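Local atomic coordinates of RNA N6-adenosine-methyltransferase METTL16 (Homo sapiens, PDB entry 6M1U), a protein that methylates the N6 position of adenosine in RNA, including U6 small nuclear RNA, and whose vertebrate conserved region, described here, probably takes part in RNA binding. Residues Glu58-Leu63 and Leu113-Lys118; Phe62-Glu67 and Gln107-Cys112. All blocks are in the same frame, centred on the assembly; numbering follows the deposited sequence.

In the fold
Contacts 1 and 2 are successive lengths of one antiparallel pairing, strand 58-67 against strand 108-119, in the middle of a five-stranded sheet. They share Phe62 and Leu63, and their centres lie about 16 Å apart. The centre of contact 1 lies about 8 Å, and that of contact 2 about 14 Å, from the centre of the chain, so the pairing runs outward from the core. The angle between the short strand axes falls from 167° in contact 1 to 146° in contact 2. Beyond contact 2 most of the connection, residues 74-106, is not modelled. No ligand is modelled at either contact, and no catalytic residue can be assigned to them.

Contact 1: Glu58-Leu63 and Leu113-Lys118; sequences EVSLFL and LINVKK
The Phe62 ring meets Leu113 at its edge, where CD1 of the leucine lies near the ring plane; Phe62 CB is 4.2 Å from the same Leu113 CD1. Further along this face of the sheet, the Asn115 amide carries Ser60 above its plane: Ser60 OG donates to Asn115 OD1 at 2.9 Å, but stands 51° out of the carbonyl plane and therefore does not use a lone pair. The Glu58 carboxylate reaches the other end of the amide, the two planes 48° apart. Its OE1 is 3.5 Å from Asn115 ND2 without a hydrogen bond, the angle being poor. Glu58 OE2 is instead bound by Gly55 N, and Asn115 ND2 makes a weak hydrogen bond to Glu126.

Behind these side chains is a regular antiparallel ladder, part of a five-stranded sheet whose other face is covered by helices 30-44 and 136-153. Val59 and Val116 form a hydrogen-bonded pair, with Val116 N on Val59 O at 2.7 Å. Leu61 and Ile114 form the next, with Leu61 N on Ile114 O at 2.7 Å and Ile114 N on Leu61 O at 2.8 Å.

On the helix-covered face Leu63 crosses Ile114, its CD2 lying 3.5 Å from Ile114 CG1. CG of Leu63 sits between its own backbone N and carbonyl carbon (chi1 78°), which brings the branch back over the neighbouring strand. Leu141 and Ile145 of helix 136-153 close over this pair, while Thr35 of helix 30-44 touches both Val59 and Val116. On the opposite face Lys117 runs beside Glu58 and in the same direction, with CE 3.7 Å from Glu58 OE1, but its NZ forms a salt bridge with Glu126 on the adjoining strand.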
loop_
_atom_site.group_PDB
_atom_site.type_symbol
_atom_site.label_atom_id
_atom_site.label_comp_id
_atom_site.label_asym_id
_atom_site.label_seq_id
_atom_site.Cartn_x
_atom_site.Cartn_y
_atom_site.Cartn_z
ATOM N N GLU A 58 4.032 11.714 6.203
ATOM C CA GLU A 58 3.735 10.572 5.326
ATOM C C GLU A 58 4.867 9.544 5.409
ATOM O O GLU A 58 5.964 9.840 5.890
ATOM C CB GLU A 58 3.542 11.002 3.865
ATOM C CG GLU A 58 4.837 11.488 3.263
ATOM C CD GLU A 58 4.753 11.937 1.805
ATOM O OE1 GLU A 58 3.653 12.071 1.223
ATOM O OE2 GLU A 58 5.827 12.172 1.234
ATOM N N VAL A 59 4.577 8.325 4.948
ATOM C CA VAL A 59 5.575 7.295 4.689
ATOM C C VAL A 59 5.448 6.858 3.233
ATOM O O VAL A 59 4.331 6.721 2.727
ATOM C CB VAL A 59 5.378 6.086 5.612
ATOM C CG1 VAL A 59 6.473 5.039 5.379
ATOM C CG2 VAL A 59 5.315 6.538 7.043
ATOM N N SER A 60 6.577 6.641 2.556
ATOM C CA SER A 60 6.567 6.326 1.133
ATOM C C SER A 60 7.266 5.005 0.850
ATOM O O SER A 60 8.356 4.743 1.371
ATOM C CB SER A 60 7.253 7.418 0.310
ATOM O OG SER A 60 6.717 8.689 0.619
ATOM N N LEU A 61 6.648 4.200 -0.011
ATOM C CA LEU A 61 7.284 3.050 -0.631
ATOM C C LEU A 61 7.546 3.337 -2.099
ATOM O O LEU A 61 6.657 3.820 -2.798
ATOM C CB LEU A 61 6.388 1.836 -0.571
ATOM C CG LEU A 61 6.128 1.374 0.817
ATOM C CD1 LEU A 61 5.157 0.216 0.673
ATOM C CD2 LEU A 61 7.482 0.970 1.358
ATOM N N PHE A 62 8.740 3.020 -2.573
ATOM C CA PHE A 62 8.982 2.909 -4.003
ATOM C C PHE A 62 8.963 1.430 -4.360
ATOM O O PHE A 62 9.642 0.624 -3.709
ATOM C CB PHE A 62 10.315 3.533 -4.422
ATOM C CG PHE A 62 10.488 3.610 -5.909
ATOM C CD1 PHE A 62 11.028 2.553 -6.621
ATOM C CD2 PHE A 62 10.069 4.728 -6.609
ATOM C CE1 PHE A 62 11.161 2.628 -7.989
ATOM C CE2 PHE A 62 10.194 4.790 -7.992
ATOM C CZ PHE A 62 10.744 3.751 -8.668
ATOM N N LEU A 63 8.173 1.061 -5.367
ATOM C CA LEU A 63 8.037 -0.352 -5.677
ATOM C C LEU A 63 8.228 -0.605 -7.166
ATOM O O LEU A 63 7.985 0.254 -8.013
ATOM C CB LEU A 63 6.696 -0.924 -5.197
ATOM C CG LEU A 63 5.537 -0.577 -6.091
ATOM C CD1 LEU A 63 5.126 -1.780 -6.912
ATOM C CD2 LEU A 63 4.409 -0.083 -5.246
ATOM N N LEU A 113 5.235 4.841 -6.842
ATOM C CA LEU A 113 5.426 5.404 -5.517
ATOM C C LEU A 113 4.118 5.332 -4.730
ATOM O O LEU A 113 3.134 6.002 -5.084
ATOM C CB LEU A 113 5.904 6.844 -5.632
ATOM C CG LEU A 113 6.312 7.430 -4.299
ATOM C CD1 LEU A 113 7.573 6.691 -3.808
ATOM C CD2 LEU A 113 6.530 8.928 -4.511
ATOM N N ILE A 114 4.111 4.547 -3.652
ATOM C CA ILE A 114 3.006 4.573 -2.692
ATOM C C ILE A 114 3.365 5.549 -1.581
ATOM O O ILE A 114 4.415 5.400 -0.936
ATOM C CB ILE A 114 2.703 3.184 -2.107
ATOM C CG1 ILE A 114 2.624 2.109 -3.202
ATOM C CG2 ILE A 114 1.384 3.227 -1.365
ATOM C CD1 ILE A 114 2.148 0.749 -2.696
ATOM N N ASN A 115 2.508 6.563 -1.392
ATOM C CA ASN A 115 2.519 7.423 -0.212
ATOM C C ASN A 115 1.389 7.011 0.724
ATOM O O ASN A 115 0.257 6.785 0.283
ATOM C CB ASN A 115 2.353 8.902 -0.569
ATOM C CG ASN A 115 3.529 9.450 -1.344
ATOM O OD1 ASN A 115 4.570 8.823 -1.398
ATOM N ND2 ASN A 115 3.371 10.624 -1.943
ATOM N N VAL A 116 1.687 6.909 2.011
ATOM C CA VAL A 116 0.652 6.718 3.021
ATOM C C VAL A 116 0.639 7.984 3.859
ATOM O O VAL A 116 1.563 8.225 4.642
ATOM C CB VAL A 116 0.894 5.462 3.871
ATOM C CG1 VAL A 116 -0.264 5.270 4.810
ATOM C CG2 VAL A 116 1.070 4.235 2.967
ATOM N N LYS A 117 -0.327 8.863 3.589
ATOM C CA LYS A 117 -0.358 10.175 4.286
ATOM C C LYS A 117 -1.575 10.275 5.206
ATOM O O LYS A 117 -2.604 9.645 4.909
ATOM C CB LYS A 117 -0.358 11.319 3.267
ATOM C CG LYS A 117 -0.319 10.889 1.808
ATOM C CD LYS A 117 -0.841 11.948 0.863
ATOM C CE LYS A 117 0.174 13.029 0.566
ATOM N NZ LYS A 117 -0.386 14.075 -0.321
ATOM N N LYS A 118 -1.343 10.941 6.334
ATOM C CA LYS A 118 -2.373 11.138 7.368
ATOM C C LYS A 118 -3.162 12.339 6.905
ATOM O O LYS A 118 -2.628 13.429 6.927
ATOM C CB LYS A 118 -1.733 11.455 8.717
ATOM C CG LYS A 118 -2.702 11.608 9.874
ATOM C CD LYS A 118 -2.014 11.873 11.194
ATOM C CE LYS A 118 -2.991 12.048 12.335
ATOM N NZ LYS A 118 -2.314 12.308 13.629
#

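Contact 2: Phe62-Glu67 and Gln107-Cys112; sequences FLTAIE and QYLFKC
Glu67 O accepts two donors from the start of the facing segment: Tyr108 N, and Gln107 N in a weak bond at 3.4 Å. Two further hydrogen-bonded pairs, Ala65 with Phe110 and Leu63 with Cys112, carry the ladder inward; Leu63 N meets Cys112 O at 2.8 Å.

Phe110 lies on the face that meets helix 136-153. With its CG placed between backbone N and carbonyl carbon (chi1 77°), the ring swings across the strand gap to Ala65, whose CB approaches Phe110 CE2. Glu67 CB lies at the ring edge, as does Cys112 SG in the ring plane; the Trp129 ring meets it with planes at about 15°, and Leu141 touches it. A serine at this position would probably leave Ala65 CB without its apolar cover and Trp129 without its ring partner, opening a gap beside Leu141.

On the reverse face Cys112 O sits over one side of the Phe62 ring, offset toward its rim, while Phe62 CZ touches Lys111 CB at 3.9 Å. Lys111 NZ leads on to a salt bridge with Glu131. Central strands paired in an antiparallel sheet, with helix 136-153 packed on the face that carries Phe110, make an alpha+beta arrangement.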
loop_
_atom_site.group_PDB
_atom_site.type_symbol
_atom_site.label_atom_id
_atom_site.label_comp_id
_atom_site.label_asym_id
_atom_site.label_seq_id
_atom_site.Cartn_x
_atom_site.Cartn_y
_atom_site.Cartn_z
ATOM N N PHE A 62 8.740 3.020 -2.573
ATOM C CA PHE A 62 8.982 2.909 -4.003
ATOM C C PHE A 62 8.963 1.430 -4.360
ATOM O O PHE A 62 9.642 0.624 -3.709
ATOM C CB PHE A 62 10.315 3.533 -4.422
ATOM C CG PHE A 62 10.488 3.610 -5.909
ATOM C CD1 PHE A 62 11.028 2.553 -6.621
ATOM C CD2 PHE A 62 10.069 4.728 -6.609
ATOM C CE1 PHE A 62 11.161 2.628 -7.989
ATOM C CE2 PHE A 62 10.194 4.790 -7.992
ATOM C CZ PHE A 62 10.744 3.751 -8.668
ATOM N N LEU A 63 8.173 1.061 -5.367
ATOM C CA LEU A 63 8.037 -0.352 -5.677
ATOM C C LEU A 63 8.228 -0.605 -7.166
ATOM O O LEU A 63 7.985 0.254 -8.013
ATOM C CB LEU A 63 6.696 -0.924 -5.197
ATOM C CG LEU A 63 5.537 -0.577 -6.091
ATOM C CD1 LEU A 63 5.126 -1.780 -6.912
ATOM C CD2 LEU A 63 4.409 -0.083 -5.246
ATOM N N THR A 64 8.689 -1.810 -7.459
ATOM C CA THR A 64 9.014 -2.259 -8.803
ATOM C C THR A 64 8.304 -3.589 -8.978
ATOM O O THR A 64 8.680 -4.573 -8.333
ATOM C CB THR A 64 10.525 -2.417 -8.966
ATOM O OG1 THR A 64 11.146 -1.134 -8.879
ATOM C CG2 THR A 64 10.851 -3.013 -10.285
ATOM N N ALA A 65 7.263 -3.614 -9.804
ATOM C CA ALA A 65 6.585 -4.852 -10.157
ATOM C C ALA A 65 6.885 -5.182 -11.612
ATOM O O ALA A 65 7.359 -4.335 -12.374
ATOM C CB ALA A 65 5.078 -4.755 -9.921
ATOM N N ILE A 66 6.635 -6.433 -11.992
ATOM C CA ILE A 66 6.881 -6.905 -13.352
ATOM C C ILE A 66 5.546 -7.267 -13.995
ATOM O O ILE A 66 4.629 -7.742 -13.322
ATOM C CB ILE A 66 7.870 -8.089 -13.382
ATOM C CG1 ILE A 66 8.349 -8.339 -14.816
ATOM C CG2 ILE A 66 7.240 -9.332 -12.809
ATOM C CD1 ILE A 66 9.849 -8.619 -14.939
ATOM N N GLU A 67 5.414 -6.985 -15.283
ATOM C CA GLU A 67 4.186 -7.262 -16.004
ATOM C C GLU A 67 4.508 -8.099 -17.219
ATOM O O GLU A 67 5.598 -7.994 -17.779
ATOM C CB GLU A 67 3.506 -5.998 -16.450
ATOM C CG GLU A 67 4.370 -5.092 -17.284
ATOM C CD GLU A 67 3.540 -4.145 -18.146
ATOM O OE1 GLU A 67 2.813 -4.646 -19.059
ATOM O OE2 GLU A 67 3.607 -2.909 -17.887
ATOM N N GLN A 107 8.127 -10.285 -18.014
ATOM C CA GLN A 107 8.300 -9.585 -19.280
ATOM C C GLN A 107 8.659 -8.063 -19.234
ATOM O O GLN A 107 9.697 -7.674 -19.777
ATOM C CB GLN A 107 7.056 -9.760 -20.136
ATOM C CG GLN A 107 7.301 -9.232 -21.518
ATOM C CD GLN A 107 6.698 -10.101 -22.566
ATOM O OE1 GLN A 107 5.931 -11.002 -22.245
ATOM N NE2 GLN A 107 7.038 -9.855 -23.835
ATOM N N TYR A 108 7.828 -7.188 -18.650
ATOM C CA TYR A 108 8.153 -5.759 -18.585
ATOM C C TYR A 108 8.040 -5.233 -17.155
ATOM O O TYR A 108 7.251 -5.728 -16.345
ATOM C CB TYR A 108 7.260 -4.902 -19.514
ATOM C CG TYR A 108 7.368 -5.271 -20.956
ATOM C CD1 TYR A 108 8.442 -4.857 -21.707
ATOM C CD2 TYR A 108 6.405 -6.062 -21.568
ATOM C CE1 TYR A 108 8.548 -5.207 -23.036
ATOM C CE2 TYR A 108 6.505 -6.421 -22.894
ATOM C CZ TYR A 108 7.577 -5.994 -23.624
ATOM O OH TYR A 108 7.698 -6.347 -24.959
ATOM N N LEU A 109 8.853 -4.231 -16.826
ATOM C CA LEU A 109 8.891 -3.746 -15.424
ATOM C C LEU A 109 8.179 -2.400 -15.265
ATOM O O LEU A 109 8.438 -1.497 -16.077
ATOM C CB LEU A 109 10.362 -3.622 -15.020
ATOM C CG LEU A 109 10.642 -3.631 -13.520
ATOM C CD1 LEU A 109 10.865 -5.050 -13.025
ATOM C CD2 LEU A 109 11.845 -2.759 -13.196
ATOM N N PHE A 110 7.308 -2.288 -14.256
ATOM C CA PHE A 110 6.684 -1.001 -13.972
ATOM C C PHE A 110 6.986 -0.562 -12.547
ATOM O O PHE A 110 7.362 -1.361 -11.685
ATOM C CB PHE A 110 5.165 -0.981 -14.287
ATOM C CG PHE A 110 4.295 -1.655 -13.281
ATOM C CD1 PHE A 110 3.745 -0.947 -12.234
ATOM C CD2 PHE A 110 3.956 -2.982 -13.424
ATOM C CE1 PHE A 110 2.920 -1.565 -11.313
ATOM C CE2 PHE A 110 3.119 -3.611 -12.510
ATOM C CZ PHE A 110 2.604 -2.902 -11.454
ATOM N N LYS A 111 6.845 0.749 -12.331
ATOM C CA LYS A 111 7.390 1.446 -11.171
ATOM C C LYS A 111 6.378 2.417 -10.581
ATOM O O LYS A 111 5.776 3.203 -11.320
ATOM C CB LYS A 111 8.652 2.211 -11.574
ATOM C CG LYS A 111 9.693 1.349 -12.194
ATOM C CD LYS A 111 10.983 2.096 -12.283
ATOM C CE LYS A 111 12.116 1.205 -12.801
ATOM N NZ LYS A 111 13.212 2.065 -13.273
ATOM N N CYS A 112 6.221 2.387 -9.249
ATOM C CA CYS A 112 5.196 3.149 -8.537
ATOM C C CYS A 112 5.717 3.659 -7.212
ATOM O O CYS A 112 6.470 2.972 -6.514
ATOM C CB CYS A 112 3.951 2.338 -8.184
ATOM S SG CYS A 112 3.099 1.695 -9.577
#